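Local atomic coordinates of nonstructural protein 2 (Human rotavirus C, PDB entry 2GU0), a protein that probably binds single-stranded RNA, hydrolyses nucleoside triphosphates and unwinds RNA helices as an octamer during rotavirus genome replication and packaging. Residues 107-112 against 169-174. Residues are numbered along the deposited sequence; the frame is centred on the assembly and turned at random.
Sequences QVRHLE and LDYSNH
Arg109 and Glu112, at the N-terminal end of helix 108-119, face Tyr171 and His174 of a type I beta turn that follows strand 164-170; the CA atoms of Arg109 and Tyr171 are 7.1 Å apart, those of Glu112 and His174 7.2 Å. Gln107 is the helix N-cap residue, and the turn is closed by the bond from His174 N to Tyr171 O. Glu112 lies flat on the His174 ring: its CG makes a CH-pi contact over the ring centre, 3.4 Å from the centroid, and the carboxylate plane is tilted only 9° from the imidazole. A bend at chi2 (129°) folds the carboxylate back over His174 CB, where OE1 accepts from Leu176 N and OE2 from Lys175 N and Gln75 NE2. The contact joins the N-terminal region to the C-terminal region, of the HIT clan; Gln107, Val108 and Arg109 themselves belong to the predicted ATP site, and the Tyr171 side chain lies about 4 Å from that of Arg224, another predicted ATP-binding residue. Tyr171 CA covers the opposite imidazole face, while Arg109 CB lies at its edge. The Arg109 side chain crosses that of Tyr171 at about a right angle and makes a CH-pi contact, its CD over one face of the phenol, 4.1 Å from the centroid, and its CB 3.7 Å from Tyr171 CE2. Tyr171 OH is hydrogen-bonded to Glu153.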
loop_
_atom_site.group_PDB
_atom_site.type_symbol
_atom_site.label_atom_id
_atom_site.label_comp_id
_atom_site.label_asym_id
_atom_site.label_seq_id
_atom_site.Cartn_x
_atom_site.Cartn_y
_atom_site.Cartn_z
ATOM N N GLN A 107 13.049 24.310 -28.666
ATOM C CA GLN A 107 13.934 23.256 -28.195
ATOM C C GLN A 107 13.244 22.500 -27.062
ATOM O O GLN A 107 13.554 22.683 -25.884
ATOM C CB GLN A 107 15.243 23.850 -27.696
ATOM C CG GLN A 107 16.004 24.661 -28.724
ATOM C CD GLN A 107 17.479 24.867 -28.351
ATOM O OE1 GLN A 107 18.117 25.803 -28.836
ATOM N NE2 GLN A 107 18.028 23.986 -27.506
ATOM N N VAL A 108 12.310 21.639 -27.437
ATOM C CA VAL A 108 11.522 20.860 -26.495
ATOM C C VAL A 108 12.243 20.140 -25.364
ATOM O O VAL A 108 11.784 20.170 -24.227
ATOM C CB VAL A 108 10.672 19.820 -27.239
ATOM C CG1 VAL A 108 9.794 19.074 -26.253
ATOM C CG2 VAL A 108 9.828 20.508 -28.309
ATOM N N ARG A 109 13.357 19.479 -25.659
ATOM C CA ARG A 109 14.067 18.750 -24.621
ATOM C C ARG A 109 14.813 19.693 -23.712
ATOM O O ARG A 109 15.004 19.412 -22.527
ATOM C CB ARG A 109 15.024 17.742 -25.240
ATOM C CG ARG A 109 14.337 16.720 -26.124
ATOM C CD ARG A 109 15.272 15.581 -26.443
ATOM N NE ARG A 109 14.939 14.935 -27.706
ATOM C CZ ARG A 109 14.969 15.555 -28.883
ATOM N NH1 ARG A 109 15.311 16.845 -28.962
ATOM N NH2 ARG A 109 14.660 14.885 -29.982
ATOM N N HIS A 110 15.237 20.816 -24.276
ATOM C CA HIS A 110 15.939 21.843 -23.519
ATOM C C HIS A 110 14.902 22.415 -22.534
ATOM O O HIS A 110 15.161 22.516 -21.342
ATOM C CB HIS A 110 16.475 22.907 -24.502
ATOM C CG HIS A 110 17.213 24.048 -23.863
ATOM N ND1 HIS A 110 18.290 24.658 -24.467
ATOM C CD2 HIS A 110 16.967 24.762 -22.738
ATOM C CE1 HIS A 110 18.673 25.699 -23.750
ATOM N NE2 HIS A 110 17.885 25.786 -22.694
ATOM N N LEU A 111 13.714 22.753 -23.025
ATOM C CA LEU A 111 12.679 23.308 -22.155
ATOM C C LEU A 111 12.294 22.328 -21.073
ATOM O O LEU A 111 12.025 22.723 -19.932
ATOM C CB LEU A 111 11.431 23.680 -22.953
ATOM C CG LEU A 111 11.594 24.894 -23.858
ATOM C CD1 LEU A 111 10.382 25.041 -24.739
ATOM C CD2 LEU A 111 11.800 26.130 -23.001
ATOM N N GLU A 112 12.256 21.046 -21.431
ATOM C CA GLU A 112 11.889 20.031 -20.464
ATOM C C GLU A 112 12.896 20.051 -19.333
ATOM O O GLU A 112 12.546 19.804 -18.187
ATOM C CB GLU A 112 11.822 18.648 -21.115
ATOM C CG GLU A 112 11.922 17.500 -20.120
ATOM C CD GLU A 112 10.825 16.459 -20.262
ATOM O OE1 GLU A 112 10.369 16.208 -21.393
ATOM O OE2 GLU A 112 10.435 15.867 -19.236
ATOM N N LEU A 169 23.390 16.270 -19.670
ATOM C CA LEU A 169 22.185 16.312 -20.488
ATOM C C LEU A 169 21.714 14.875 -20.637
ATOM O O LEU A 169 22.259 14.089 -21.428
ATOM C CB LEU A 169 22.484 16.935 -21.857
ATOM C CG LEU A 169 22.809 18.427 -21.740
ATOM C CD1 LEU A 169 23.205 19.031 -23.072
ATOM C CD2 LEU A 169 21.595 19.125 -21.184
ATOM N N ASP A 170 20.706 14.538 -19.842
ATOM C CA ASP A 170 20.154 13.202 -19.823
ATOM C C ASP A 170 18.718 13.276 -20.279
ATOM O O ASP A 170 17.843 13.706 -19.535
ATOM C CB ASP A 170 20.209 12.639 -18.408
ATOM C CG ASP A 170 19.969 11.151 -18.367
ATOM O OD1 ASP A 170 19.794 10.617 -17.249
ATOM O OD2 ASP A 170 19.965 10.515 -19.449
ATOM N N TYR A 171 18.480 12.848 -21.508
ATOM C CA TYR A 171 17.154 12.881 -22.080
ATOM C C TYR A 171 16.471 11.548 -21.884
ATOM O O TYR A 171 15.251 11.448 -21.966
ATOM C CB TYR A 171 17.271 13.221 -23.562
ATOM C CG TYR A 171 17.929 14.561 -23.786
ATOM C CD1 TYR A 171 19.008 14.704 -24.650
ATOM C CD2 TYR A 171 17.478 15.689 -23.110
ATOM C CE1 TYR A 171 19.621 15.952 -24.830
ATOM C CE2 TYR A 171 18.074 16.932 -23.279
ATOM C CZ TYR A 171 19.140 17.061 -24.137
ATOM O OH TYR A 171 19.704 18.303 -24.304
ATOM N N SER A 172 17.266 10.527 -21.598
ATOM C CA SER A 172 16.757 9.179 -21.408
ATOM C C SER A 172 15.488 9.078 -20.559
ATOM O O SER A 172 14.684 8.172 -20.771
ATOM C CB SER A 172 17.842 8.296 -20.794
ATOM O OG SER A 172 17.909 8.486 -19.392
ATOM N N ASN A 173 15.293 9.993 -19.610
ATOM C CA ASN A 173 14.101 9.925 -18.758
ATOM C C ASN A 173 13.018 10.982 -18.977
ATOM O O ASN A 173 12.073 11.073 -18.196
ATOM C CB ASN A 173 14.509 9.941 -17.284
ATOM C CG ASN A 173 15.047 8.600 -16.816
ATOM O OD1 ASN A 173 14.358 7.577 -16.910
ATOM N ND2 ASN A 173 16.283 8.596 -16.308
ATOM N N HIS A 174 13.152 11.778 -20.029
ATOM C CA HIS A 174 12.167 12.808 -20.326
ATOM C C HIS A 174 10.802 12.221 -20.657
ATOM O O HIS A 174 10.717 11.172 -21.295
ATOM C CB HIS A 174 12.638 13.643 -21.505
ATOM C CG HIS A 174 13.686 14.641 -21.148
ATOM N ND1 HIS A 174 14.166 15.566 -22.046
ATOM C CD2 HIS A 174 14.309 14.893 -19.975
ATOM C CE1 HIS A 174 15.033 16.353 -21.437
ATOM N NE2 HIS A 174 15.139 15.964 -20.181
#